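Local atomic coordinates of Phosphoglucosamine/phosphogalactosamine mutase (Sulfolobus tokodaii, PDB entry 2F7L), a protein that catalyses the interconversion of glucosamine 6-phosphate and glucosamine 1-phosphate, and of the corresponding galactosamine phosphates, for the synthesis of UDP-N-acetylhexosamines. Residues Val282-Ser287 against Val310-Lys315; Ile40-Asp45 against Gly59-Val64; Tyr389-Glu394 against Lys449-Gly454; Ser187-Ala192 against Ile199-Gly204; Val83-Tyr88 against Ile152-Asn157. One frame throughout, in Å; residues are numbered along the deposited sequence.

In the fold
The five contacts sample all four domains of this phosphohexose mutase. Contact 1, in domain III, is the most central, and the side chain of its Ile312 is about 12 Å from that of Asp245, a probable magnesium ligand. Contacts 2, 5 and 4 form a continuous run: Leu41 CG of contact 2 lies 3.7 Å from Tyr88 CE2 of contact 5, and Val156 CG1 of contact 5 lies 3.9 Å from Val191 CG1 of contact 4. Domain I thereby passes into domain II. Contact 3, in the C-terminal domain, is remote, its centre about 47 Å from that of contact 2; its nearest neighbour here is contact 1, about 9 Å away between nearest atoms.

Contact 1 (Val282-Ser287 against Val310-Lys315)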
# COMPACT_ATOMS: atom_id res chain seq x y z
N VAL A 282 -1.32 1.47 14.07
CA VAL A 282 -0.51 0.29 13.75
C VAL A 282 0.48 0.67 12.66
O VAL A 282 0.19 1.50 11.82
CB VAL A 282 -1.41 -0.84 13.18
CG1 VAL A 282 -0.57 -2.06 12.82
CG2 VAL A 282 -2.47 -1.21 14.18
N THR A 283 1.67 0.09 12.70
CA THR A 283 2.66 0.35 11.64
C THR A 283 3.71 -0.75 11.63
O THR A 283 3.91 -1.45 12.63
CB THR A 283 3.34 1.72 11.78
OG1 THR A 283 3.78 2.14 10.48
CG2 THR A 283 4.54 1.65 12.70
N ALA A 284 4.37 -0.93 10.49
CA ALA A 284 5.37 -1.97 10.39
C ALA A 284 6.74 -1.52 10.89
O ALA A 284 7.12 -0.34 10.83
CB ALA A 284 5.47 -2.46 8.95
N VAL A 285 7.48 -2.50 11.40
CA VAL A 285 8.81 -2.30 11.93
C VAL A 285 9.76 -1.64 10.94
O VAL A 285 10.88 -1.30 11.28
CB VAL A 285 9.40 -3.64 12.40
CG1 VAL A 285 8.73 -4.07 13.71
CG2 VAL A 285 9.19 -4.71 11.33
N SER A 286 9.29 -1.44 9.71
CA SER A 286 10.07 -0.80 8.66
C SER A 286 9.94 0.72 8.81
O SER A 286 10.68 1.50 8.19
CB SER A 286 9.57 -1.25 7.28
OG SER A 286 8.15 -1.14 7.17
N SER A 287 9.00 1.14 9.65
CA SER A 287 8.74 2.55 9.93
C SER A 287 9.75 3.16 10.92
O SER A 287 10.20 2.48 11.86
CB SER A 287 7.32 2.72 10.48
OG SER A 287 6.37 2.82 9.45
N VAL A 310 -1.71 -5.92 3.76
CA VAL A 310 -2.92 -6.70 3.98
C VAL A 310 -3.05 -6.98 5.48
O VAL A 310 -4.08 -6.70 6.10
CB VAL A 310 -2.88 -8.06 3.22
CG1 VAL A 310 -4.21 -8.78 3.38
CG2 VAL A 310 -2.54 -7.84 1.75
N ASP A 311 -1.98 -7.53 6.07
CA ASP A 311 -1.95 -7.85 7.49
C ASP A 311 -2.31 -6.63 8.32
O ASP A 311 -3.13 -6.71 9.23
CB ASP A 311 -0.55 -8.33 7.87
CG ASP A 311 -0.33 -9.81 7.54
OD1 ASP A 311 0.83 -10.17 7.19
OD2 ASP A 311 -1.31 -10.60 7.65
N ILE A 312 -1.69 -5.50 8.02
CA ILE A 312 -1.97 -4.27 8.74
C ILE A 312 -3.45 -3.94 8.67
O ILE A 312 -4.09 -3.68 9.69
CB ILE A 312 -1.16 -3.09 8.14
CG1 ILE A 312 0.33 -3.28 8.44
CG2 ILE A 312 -1.69 -1.74 8.64
CD1 ILE A 312 1.21 -2.21 7.82
N ALA A 313 -4.01 -3.95 7.46
CA ALA A 313 -5.42 -3.64 7.28
C ALA A 313 -6.22 -4.45 8.28
O ALA A 313 -7.08 -3.91 8.97
CB ALA A 313 -5.86 -3.94 5.85
N HIS A 314 -5.92 -5.74 8.38
CA HIS A 314 -6.62 -6.60 9.34
C HIS A 314 -6.33 -6.21 10.81
O HIS A 314 -7.24 -6.09 11.61
CB HIS A 314 -6.27 -8.06 9.08
CG HIS A 314 -6.98 -8.65 7.89
ND1 HIS A 314 -8.35 -8.72 7.80
CD2 HIS A 314 -6.50 -9.21 6.75
CE1 HIS A 314 -8.69 -9.30 6.66
NE2 HIS A 314 -7.58 -9.61 6.01
N LYS A 315 -5.06 -6.01 11.16
CA LYS A 315 -4.73 -5.62 12.52
C LYS A 315 -5.42 -4.31 12.89
O LYS A 315 -5.94 -4.17 13.99
CB LYS A 315 -3.21 -5.47 12.69
CG LYS A 315 -2.76 -5.32 14.14
CD LYS A 315 -1.25 -5.24 14.27
CE LYS A 315 -0.82 -4.78 15.66
NZ LYS A 315 -1.29 -5.69 16.74
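Val282 meets Lys315 with both methyl groups, and the methylenes of the lysine pass across them as the two side chains run askew to one another. Val282 CG1 sits 3.6 Å from Lys315 CD and 3.9 Å from Lys315 CE, while Val282 CG2 approaches Lys315 CG at 4.1 Å. The lysine is extended as far as CE, with CG anti to the backbone N (chi1 -170°), and this brings its methylenes to the valine; a bend at chi4 then turns NZ off toward Glu319, with which it forms a salt bridge. One helical turn earlier, Ile312 presents its two ends to different residues: CG2 is 4.3 Å from Val282 CG1, and CD1 is 4.4 Å from Ala284 CB. Strand 282-284 and helix 310-315 run nearly antiparallel, at 161°, with their axes 8.7 Å apart. Helix 309-318 connects strand 301-305 to strand 323-326, and so crosses over strand 280-284, which lies between them in the domain III sheet. Were Lys315 replaced by an alanine, the methyls of Val282 would probably lose their cover on this side and Glu319 its cationic mate. No hydrogen bond joins the two segments, which implies that they are held by hydrophobic packing, buried at Val282, Ala284 and Ile312 and edged by a lysine whose carbon chain packs while its charge is paired elsewhere.

Contact 2 (Ile40-Asp45 against Gly59-Val64); sequences ILVGRD and GGLLSV
The nearest CA atoms across the contact, those of Ile40 and Leu61, are 8.7 Å apart, so strand 40-44 and the last turn of helix 50-63 meet through side chains alone. One methyl group does the touching on the helical side. Leu61 CD1 comes 3.8 Å from Val42 CG2, the two side chains reaching toward each other tip to tip, and it also lies 4.5 Å from Ile40 CG2. The leucine has CG anti to its own carbonyl carbon (chi1 -63°), which carries the branch out from the helix toward the strand. Val42 answers with the methyl that stands beside its backbone N. Ile40 and Val42, two residues apart, both point toward the helix, whereas the CA-CB bond of Leu41 between them points away. The contact is small and buried, with no polar atoms of its own. Val68 of the neighbouring strand 67-73 touches both Val42 and Leu61 and so fills in beside the pair. Just past the strand, Asp45 forms a salt bridge with Arg47 and touches Asp243, a probable magnesium ligand. Helix and strand belong to the unit formed by strand 39-44, helix 50-63 and strand 67-73, a beta-alpha-beta crossover with two parallel neighbouring strands, as expected of the alpha/beta/alpha fold of domain I.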
# COMPACT_ATOMS: atom_id res chain seq x y z
N ILE A 40 -19.34 -11.33 -7.65
CA ILE A 40 -17.94 -10.90 -7.64
C ILE A 40 -17.60 -9.78 -8.58
O ILE A 40 -17.84 -9.87 -9.78
CB ILE A 40 -16.97 -12.08 -7.96
CG1 ILE A 40 -17.15 -13.22 -6.95
CG2 ILE A 40 -15.54 -11.59 -7.92
CD1 ILE A 40 -16.89 -12.83 -5.53
N LEU A 41 -17.00 -8.73 -8.04
CA LEU A 41 -16.63 -7.58 -8.84
C LEU A 41 -15.20 -7.73 -9.39
O LEU A 41 -14.26 -7.97 -8.64
CB LEU A 41 -16.73 -6.33 -7.97
CG LEU A 41 -16.92 -4.94 -8.58
CD1 LEU A 41 -15.95 -3.99 -7.91
CD2 LEU A 41 -16.69 -4.94 -10.07
N VAL A 42 -15.03 -7.57 -10.70
CA VAL A 42 -13.71 -7.68 -11.33
C VAL A 42 -13.25 -6.34 -11.87
O VAL A 42 -13.97 -5.71 -12.63
CB VAL A 42 -13.73 -8.69 -12.50
CG1 VAL A 42 -12.35 -8.78 -13.12
CG2 VAL A 42 -14.19 -10.06 -12.01
N GLY A 43 -12.06 -5.89 -11.49
CA GLY A 43 -11.55 -4.60 -11.96
C GLY A 43 -10.08 -4.69 -12.30
O GLY A 43 -9.49 -5.75 -12.09
N ARG A 44 -9.47 -3.62 -12.80
CA ARG A 44 -8.04 -3.67 -13.18
C ARG A 44 -7.30 -2.34 -13.17
O ARG A 44 -7.90 -1.28 -13.27
CB ARG A 44 -7.87 -4.28 -14.57
CG ARG A 44 -8.17 -3.32 -15.70
CD ARG A 44 -8.16 -4.06 -17.02
NE ARG A 44 -7.46 -3.33 -18.06
CZ ARG A 44 -8.05 -2.50 -18.92
NH1 ARG A 44 -9.37 -2.30 -18.86
NH2 ARG A 44 -7.31 -1.86 -19.83
N ASP A 45 -5.98 -2.41 -13.05
CA ASP A 45 -5.22 -1.19 -13.10
C ASP A 45 -4.82 -1.00 -14.57
O ASP A 45 -5.43 -1.57 -15.47
CB ASP A 45 -4.01 -1.26 -12.17
CG ASP A 45 -2.92 -2.17 -12.68
OD1 ASP A 45 -3.04 -2.69 -13.82
OD2 ASP A 45 -1.93 -2.35 -11.94
N GLY A 59 -14.10 -15.45 -17.77
CA GLY A 59 -14.40 -16.75 -18.34
C GLY A 59 -14.23 -17.80 -17.25
O GLY A 59 -15.06 -18.68 -17.10
N GLY A 60 -13.16 -17.68 -16.46
CA GLY A 60 -12.92 -18.63 -15.39
C GLY A 60 -13.99 -18.65 -14.30
O GLY A 60 -14.41 -19.73 -13.85
N LEU A 61 -14.44 -17.48 -13.88
CA LEU A 61 -15.46 -17.40 -12.84
C LEU A 61 -16.84 -17.92 -13.32
O LEU A 61 -17.62 -18.49 -12.53
CB LEU A 61 -15.55 -15.96 -12.34
CG LEU A 61 -14.28 -15.40 -11.68
CD1 LEU A 61 -14.32 -13.86 -11.58
CD2 LEU A 61 -14.12 -16.05 -10.29
N LEU A 62 -17.16 -17.75 -14.60
CA LEU A 62 -18.44 -18.25 -15.09
C LEU A 62 -18.41 -19.79 -15.03
O LEU A 62 -19.34 -20.42 -14.52
CB LEU A 62 -18.71 -17.74 -16.52
CG LEU A 62 -18.90 -16.22 -16.67
CD1 LEU A 62 -18.97 -15.84 -18.13
CD2 LEU A 62 -20.16 -15.75 -15.95
N SER A 63 -17.33 -20.40 -15.49
CA SER A 63 -17.22 -21.86 -15.47
C SER A 63 -17.54 -22.44 -14.09
O SER A 63 -17.93 -23.61 -13.98
CB SER A 63 -15.83 -22.32 -15.92
OG SER A 63 -14.82 -21.96 -14.98
N VAL A 64 -17.39 -21.65 -13.05
CA VAL A 64 -17.70 -22.18 -11.74
C VAL A 64 -18.93 -21.55 -11.09
O VAL A 64 -19.07 -21.54 -9.84
CB VAL A 64 -16.47 -22.11 -10.83
CG1 VAL A 64 -15.42 -23.06 -11.36
CG2 VAL A 64 -15.92 -20.69 -10.79

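Contact 3 (Tyr389-Glu394 against Lys449-Gly454); sequences YKKILE and KKIVEG
Ile451 of helix 438-452 reaches across to Lys391 and Ile392 of helix 385-396 and meets them with CB, CG2 and CD1. Its CB already lies 3.9 Å from Ile392 CG2. There the side chain divides. CG2 goes between the two partners: it is 3.7 Å from Ile392 CG2 and 3.8 Å from Lys391 CB. The same methyl is also touched by the lysine chain farther out, at Lys391 CD, where the chain comes back to the isoleucine and the two side chains cross at a slant. The other branch, CG1, is anti to the carbonyl carbon and extended at chi2 (178°), which carries CD1 past Ile392, whose CG2 is 3.4 Å away. Ile451 also touches Val395 and Tyr396, later in helix 385-396. A single methyl of Ile392 is therefore met by both branches of Ile451, and the lysine methylenes flank the pair on the exposed side, Lys391 also touching Lys455. The nearest CA atoms, those of Ile392 and Ile451, are 6.9 Å apart. The next residue, Val452, packs on Val377, Ile429 and Ile431 of the sheet. The arrangement is that of the C-terminal domain, where two helices pack side by side against an antiparallel sheet, consistent with its TBP-like classification.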
# COMPACT_ATOMS: atom_id res chain seq x y z
N TYR A 389 20.20 -12.99 14.15
CA TYR A 389 19.22 -12.42 15.05
C TYR A 389 19.69 -12.57 16.49
O TYR A 389 19.86 -11.58 17.20
CB TYR A 389 17.87 -13.11 14.84
CG TYR A 389 17.17 -12.74 13.54
CD1 TYR A 389 16.06 -13.46 13.11
CD2 TYR A 389 17.61 -11.69 12.76
CE1 TYR A 389 15.42 -13.14 11.92
CE2 TYR A 389 16.97 -11.36 11.56
CZ TYR A 389 15.88 -12.09 11.16
OH TYR A 389 15.26 -11.80 9.96
N LYS A 390 19.90 -13.81 16.92
CA LYS A 390 20.38 -14.10 18.27
C LYS A 390 21.54 -13.20 18.69
O LYS A 390 21.58 -12.73 19.82
CB LYS A 390 20.83 -15.56 18.36
CG LYS A 390 19.77 -16.54 18.83
CD LYS A 390 19.74 -16.63 20.35
CE LYS A 390 18.87 -17.80 20.85
NZ LYS A 390 18.87 -17.95 22.35
N LYS A 391 22.47 -12.97 17.76
CA LYS A 391 23.64 -12.15 18.03
C LYS A 391 23.34 -10.67 18.22
O LYS A 391 23.44 -10.16 19.34
CB LYS A 391 24.64 -12.32 16.88
CG LYS A 391 26.07 -12.67 17.30
CD LYS A 391 26.90 -11.44 17.65
CE LYS A 391 28.39 -11.83 17.72
NZ LYS A 391 29.37 -10.69 17.65
N ILE A 392 22.98 -9.99 17.14
CA ILE A 392 22.69 -8.56 17.21
C ILE A 392 21.79 -8.28 18.37
O ILE A 392 21.89 -7.23 19.01
CB ILE A 392 22.04 -8.01 15.92
CG1 ILE A 392 21.12 -9.05 15.29
CG2 ILE A 392 23.12 -7.62 14.94
CD1 ILE A 392 20.92 -8.83 13.78
N LEU A 393 20.93 -9.23 18.67
CA LEU A 393 20.01 -9.08 19.77
C LEU A 393 20.79 -9.01 21.07
O LEU A 393 20.71 -8.03 21.80
CB LEU A 393 19.04 -10.26 19.78
CG LEU A 393 17.61 -9.97 20.22
CD1 LEU A 393 17.29 -8.49 20.07
CD2 LEU A 393 16.68 -10.85 19.39
N GLU A 394 21.58 -10.05 21.34
CA GLU A 394 22.35 -10.09 22.56
C GLU A 394 23.59 -9.21 22.55
O GLU A 394 24.50 -9.40 23.35
CB GLU A 394 22.76 -11.52 22.91
CG GLU A 394 23.84 -12.11 22.03
CD GLU A 394 24.09 -13.58 22.34
OE1 GLU A 394 24.40 -13.88 23.52
OE2 GLU A 394 23.98 -14.42 21.42
N LYS A 449 26.35 -4.87 9.53
CA LYS A 449 26.82 -5.55 8.32
C LYS A 449 27.81 -6.65 8.70
O LYS A 449 27.73 -7.77 8.19
CB LYS A 449 27.49 -4.54 7.37
CG LYS A 449 27.71 -5.00 5.92
CD LYS A 449 27.84 -3.77 5.03
CE LYS A 449 27.70 -4.05 3.53
NZ LYS A 449 28.92 -4.60 2.84
N LYS A 450 28.73 -6.33 9.60
CA LYS A 450 29.72 -7.29 10.05
C LYS A 450 29.05 -8.51 10.63
O LYS A 450 29.23 -9.61 10.12
CB LYS A 450 30.62 -6.68 11.12
CG LYS A 450 31.96 -6.22 10.59
CD LYS A 450 31.99 -4.72 10.34
CE LYS A 450 32.44 -3.96 11.59
NZ LYS A 450 31.47 -4.11 12.72
N ILE A 451 28.26 -8.30 11.68
CA ILE A 451 27.54 -9.38 12.37
C ILE A 451 26.73 -10.24 11.41
O ILE A 451 26.70 -11.47 11.54
CB ILE A 451 26.56 -8.83 13.43
CG1 ILE A 451 27.32 -8.03 14.48
CG2 ILE A 451 25.81 -9.97 14.09
CD1 ILE A 451 26.42 -7.42 15.54
N VAL A 452 26.06 -9.59 10.46
CA VAL A 452 25.23 -10.30 9.50
C VAL A 452 26.14 -11.16 8.65
O VAL A 452 25.79 -12.27 8.26
CB VAL A 452 24.43 -9.32 8.59
CG1 VAL A 452 23.83 -10.07 7.41
CG2 VAL A 452 23.33 -8.64 9.40
N GLU A 453 27.33 -10.63 8.40
CA GLU A 453 28.31 -11.35 7.62
C GLU A 453 28.87 -12.52 8.42
O GLU A 453 29.75 -13.23 7.95
CB GLU A 453 29.44 -10.40 7.22
CG GLU A 453 29.16 -9.62 5.94
CD GLU A 453 29.97 -8.35 5.86
OE1 GLU A 453 31.14 -8.36 6.30
OE2 GLU A 453 29.44 -7.34 5.35
N GLY A 454 28.32 -12.72 9.61
CA GLY A 454 28.81 -13.79 10.47
C GLY A 454 30.17 -13.29 10.90
O GLY A 454 31.06 -14.06 11.26

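Contact 4 (Ser187-Ala192 against Ile199-Gly204); sequences STPLVA and IYTING
Pro189, in the first turn of helix 188-194, is the first residue of 187-192 to touch strand 198-201. Its ring meets the strand at one point, Pro189 CG lying 4.3 Å from Thr201 CG2, and its carbonyl oxygen meets it at another, 3.5 Å from Ile199 CD1. Leu190 and Val191 follow with their CA-CB bonds directed away from the strand, and Leu190 packs on Val156 of helix 151-160. Ala192 turns back: its CB lies 3.6 Å from Ile199 CD1 and 3.8 Å from Ile199 CG1. Ile199 is thus the main partner. With CG1 anti to its carbonyl carbon (chi1 -51°) and the chain nearly straight beyond it, CD1 is carried up to both the oxygen of Pro189 and the methyl of Ala192. Helix and strand run almost antiparallel, at 166°, their axes 9.6 Å apart, as successive elements of the beta-alpha-beta unit that starts with strand 174-178. Strand 198-201 is an outermost strand of the domain II sheet within this chain. No hydrogen bond passes between the segments, so their chemistry implies attachment by a few van der Waals contacts, the short side chain of Ala192 probably letting Ile199 CD1 come near the carbonyl oxygen of Pro189.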
# COMPACT_ATOMS: atom_id res chain seq x y z
N SER A 187 -9.00 9.15 -10.50
CA SER A 187 -9.68 9.54 -9.28
C SER A 187 -9.04 10.61 -8.39
O SER A 187 -9.74 11.49 -7.89
CB SER A 187 -9.99 8.28 -8.47
OG SER A 187 -8.81 7.62 -8.08
N THR A 188 -7.73 10.55 -8.17
CA THR A 188 -7.13 11.56 -7.31
C THR A 188 -7.43 12.98 -7.84
O THR A 188 -7.78 13.87 -7.07
CB THR A 188 -5.59 11.31 -7.14
OG1 THR A 188 -5.41 10.06 -6.48
CG2 THR A 188 -4.91 12.40 -6.27
N PRO A 189 -7.33 13.18 -9.16
CA PRO A 189 -7.61 14.52 -9.70
C PRO A 189 -9.07 14.92 -9.47
O PRO A 189 -9.40 16.10 -9.33
CB PRO A 189 -7.27 14.37 -11.18
CG PRO A 189 -6.24 13.35 -11.18
CD PRO A 189 -6.77 12.33 -10.21
N LEU A 190 -9.95 13.93 -9.44
CA LEU A 190 -11.35 14.21 -9.24
C LEU A 190 -11.54 14.68 -7.82
O LEU A 190 -12.26 15.64 -7.57
CB LEU A 190 -12.17 12.95 -9.53
CG LEU A 190 -13.04 12.86 -10.80
CD1 LEU A 190 -12.46 13.61 -11.96
CD2 LEU A 190 -13.19 11.41 -11.14
N VAL A 191 -10.89 14.03 -6.86
CA VAL A 191 -11.04 14.49 -5.49
C VAL A 191 -10.47 15.92 -5.38
O VAL A 191 -11.07 16.78 -4.74
CB VAL A 191 -10.37 13.52 -4.44
CG1 VAL A 191 -11.02 12.16 -4.50
CG2 VAL A 191 -8.92 13.36 -4.73
N ALA A 192 -9.34 16.18 -6.04
CA ALA A 192 -8.74 17.52 -6.00
C ALA A 192 -9.74 18.57 -6.50
O ALA A 192 -9.91 19.63 -5.89
CB ALA A 192 -7.47 17.56 -6.86
N ILE A 199 -5.17 22.17 -10.51
CA ILE A 199 -4.56 20.86 -10.66
C ILE A 199 -3.59 20.70 -11.82
O ILE A 199 -3.92 21.01 -12.96
CB ILE A 199 -5.64 19.79 -10.82
CG1 ILE A 199 -6.66 19.93 -9.69
CG2 ILE A 199 -5.03 18.41 -10.81
CD1 ILE A 199 -7.96 19.23 -9.98
N TYR A 200 -2.39 20.23 -11.51
CA TYR A 200 -1.37 19.97 -12.52
C TYR A 200 -1.02 18.49 -12.36
O TYR A 200 -0.69 18.05 -11.24
CB TYR A 200 -0.10 20.77 -12.27
CG TYR A 200 -0.26 22.27 -12.28
CD1 TYR A 200 -0.74 22.93 -11.15
CD2 TYR A 200 0.09 23.02 -13.40
CE1 TYR A 200 -0.88 24.31 -11.15
CE2 TYR A 200 -0.05 24.39 -13.41
CZ TYR A 200 -0.53 25.03 -12.28
OH TYR A 200 -0.68 26.39 -12.27
N THR A 201 -1.09 17.72 -13.43
CA THR A 201 -0.71 16.33 -13.29
C THR A 201 0.41 16.03 -14.25
O THR A 201 0.44 16.50 -15.41
CB THR A 201 -1.88 15.33 -13.55
OG1 THR A 201 -2.04 15.14 -14.96
CG2 THR A 201 -3.18 15.83 -12.96
N ILE A 202 1.36 15.25 -13.74
CA ILE A 202 2.50 14.83 -14.52
C ILE A 202 2.18 13.35 -14.69
O ILE A 202 1.75 12.68 -13.74
CB ILE A 202 3.85 15.11 -13.76
CG1 ILE A 202 5.03 14.69 -14.59
CG2 ILE A 202 3.93 14.33 -12.48
CD1 ILE A 202 4.97 15.16 -15.99
N ASN A 203 2.30 12.88 -15.92
CA ASN A 203 2.02 11.48 -16.23
C ASN A 203 0.57 11.08 -15.93
O ASN A 203 0.31 9.98 -15.44
CB ASN A 203 3.02 10.62 -15.47
CG ASN A 203 4.43 11.05 -15.75
OD1 ASN A 203 4.79 11.23 -16.93
ND2 ASN A 203 5.23 11.24 -14.71
N GLY A 204 -0.35 11.99 -16.24
CA GLY A 204 -1.76 11.74 -15.98
C GLY A 204 -2.43 10.91 -17.06
O GLY A 204 -3.57 10.49 -16.90

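Contact 5 (Val83-Tyr88 against Ile152-Asn157); sequences VKTLGY and ISTYVN
Thr154 of helix 151-160 has the most surface buried by this contact, and both of its branches face Thr85 and Leu86 of segment 83-88. Its methyl CG2 is 4.1 Å from Leu86 CD1 and equally far from Thr85 OG1, while its hydroxyl OG1 lies 4.0 Å from Leu86 CD2. The last is plain packing, since that hydroxyl hydrogen-bonds to the carbonyl oxygen of Arg150, one turn earlier. A chi1 of -57° makes both roles possible at once: it leaves OG1 anti to the carbonyl carbon and CG2 anti to the backbone N. Leu86, second in buried area, spreads its two methyls over the threonine, one against each branch, and also touches Glu148 and Arg150 in the connection leading to helix 151-160. The two helices come from different units of the mutase. Residues 83-88 belong to alpha/beta/alpha domain I and residues 152-157 fall in the range of the related domain II, so this surface contact lies where the two domains adjoin. Thr85 adds the smallest share; its side chain and that of Thr154 pass one another, pointing opposite ways. The hydroxyl of Thr85 makes a weak hydrogen bond to the backbone carbonyl oxygen of Tyr81, and the side chain of Tyr81 touches Thr154 and Tyr155.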
# COMPACT_ATOMS: atom_id res chain seq x y z
N VAL A 83 -16.53 -3.28 -3.42
CA VAL A 83 -17.00 -4.54 -2.86
C VAL A 83 -17.40 -4.35 -1.40
O VAL A 83 -18.36 -4.96 -0.91
CB VAL A 83 -15.94 -5.66 -2.98
CG1 VAL A 83 -14.61 -5.13 -2.61
CG2 VAL A 83 -16.30 -6.84 -2.10
N LYS A 84 -16.69 -3.47 -0.71
CA LYS A 84 -16.99 -3.18 0.69
C LYS A 84 -18.40 -2.58 0.88
O LYS A 84 -19.17 -3.05 1.71
CB LYS A 84 -15.95 -2.21 1.25
CG LYS A 84 -16.22 -1.73 2.67
CD LYS A 84 -15.22 -0.66 3.09
CE LYS A 84 -15.70 0.13 4.30
NZ LYS A 84 -15.90 -0.72 5.51
N THR A 85 -18.74 -1.56 0.12
CA THR A 85 -20.02 -0.93 0.35
C THR A 85 -21.11 -1.14 -0.69
O THR A 85 -22.25 -0.71 -0.49
CB THR A 85 -19.85 0.60 0.51
OG1 THR A 85 -19.75 1.20 -0.79
CG2 THR A 85 -18.56 0.93 1.30
N LEU A 86 -20.77 -1.78 -1.80
CA LEU A 86 -21.76 -1.97 -2.85
C LEU A 86 -22.49 -3.30 -2.81
O LEU A 86 -23.33 -3.57 -3.66
CB LEU A 86 -21.10 -1.73 -4.21
CG LEU A 86 -21.58 -0.48 -4.97
CD1 LEU A 86 -21.99 0.60 -4.04
CD2 LEU A 86 -20.50 0.00 -5.89
N GLY A 87 -22.17 -4.13 -1.82
CA GLY A 87 -22.83 -5.42 -1.66
C GLY A 87 -22.16 -6.67 -2.20
O GLY A 87 -22.68 -7.76 -2.04
N TYR A 88 -21.00 -6.56 -2.83
CA TYR A 88 -20.36 -7.74 -3.39
C TYR A 88 -19.90 -8.79 -2.40
O TYR A 88 -19.69 -8.50 -1.22
CB TYR A 88 -19.19 -7.30 -4.27
CG TYR A 88 -19.68 -6.59 -5.51
CD1 TYR A 88 -20.19 -7.31 -6.60
CD2 TYR A 88 -19.65 -5.20 -5.60
CE1 TYR A 88 -20.66 -6.67 -7.72
CE2 TYR A 88 -20.11 -4.54 -6.72
CZ TYR A 88 -20.62 -5.28 -7.78
OH TYR A 88 -21.13 -4.62 -8.86
N ILE A 152 -15.71 4.20 -9.44
CA ILE A 152 -14.99 5.46 -9.24
C ILE A 152 -15.91 6.48 -8.54
O ILE A 152 -15.59 6.98 -7.45
CB ILE A 152 -14.52 6.10 -10.58
CG1 ILE A 152 -13.62 5.14 -11.36
CG2 ILE A 152 -13.78 7.39 -10.29
CD1 ILE A 152 -12.26 4.97 -10.82
N SER A 153 -17.05 6.78 -9.16
CA SER A 153 -17.98 7.75 -8.57
C SER A 153 -18.27 7.44 -7.11
O SER A 153 -18.24 8.36 -6.29
CB SER A 153 -19.31 7.82 -9.34
OG SER A 153 -20.25 6.84 -8.89
N THR A 154 -18.55 6.18 -6.78
CA THR A 154 -18.85 5.81 -5.40
C THR A 154 -17.65 6.08 -4.50
O THR A 154 -17.79 6.54 -3.37
CB THR A 154 -19.21 4.31 -5.28
OG1 THR A 154 -20.32 4.01 -6.13
CG2 THR A 154 -19.59 3.95 -3.87
N TYR A 155 -16.46 5.80 -5.02
CA TYR A 155 -15.21 5.97 -4.30
C TYR A 155 -14.95 7.43 -3.95
O TYR A 155 -14.74 7.76 -2.78
CB TYR A 155 -14.08 5.42 -5.17
CG TYR A 155 -12.68 5.49 -4.61
CD1 TYR A 155 -12.31 4.78 -3.47
CD2 TYR A 155 -11.69 6.22 -5.28
CE1 TYR A 155 -10.99 4.78 -3.02
CE2 TYR A 155 -10.38 6.23 -4.85
CZ TYR A 155 -10.02 5.51 -3.72
OH TYR A 155 -8.69 5.49 -3.32
N VAL A 156 -14.95 8.29 -4.96
CA VAL A 156 -14.69 9.71 -4.72
C VAL A 156 -15.60 10.31 -3.66
O VAL A 156 -15.12 10.92 -2.71
CB VAL A 156 -14.84 10.51 -6.00
CG1 VAL A 156 -14.76 12.00 -5.68
CG2 VAL A 156 -13.75 10.10 -6.98
N ASN A 157 -16.90 10.11 -3.83
CA ASN A 157 -17.88 10.63 -2.88
C ASN A 157 -17.60 10.10 -1.49
O ASN A 157 -17.68 10.82 -0.50
CB ASN A 157 -19.27 10.21 -3.30
CG ASN A 157 -19.61 10.65 -4.71
OD1 ASN A 157 -20.34 9.94 -5.43
ND2 ASN A 157 -19.09 11.81 -5.13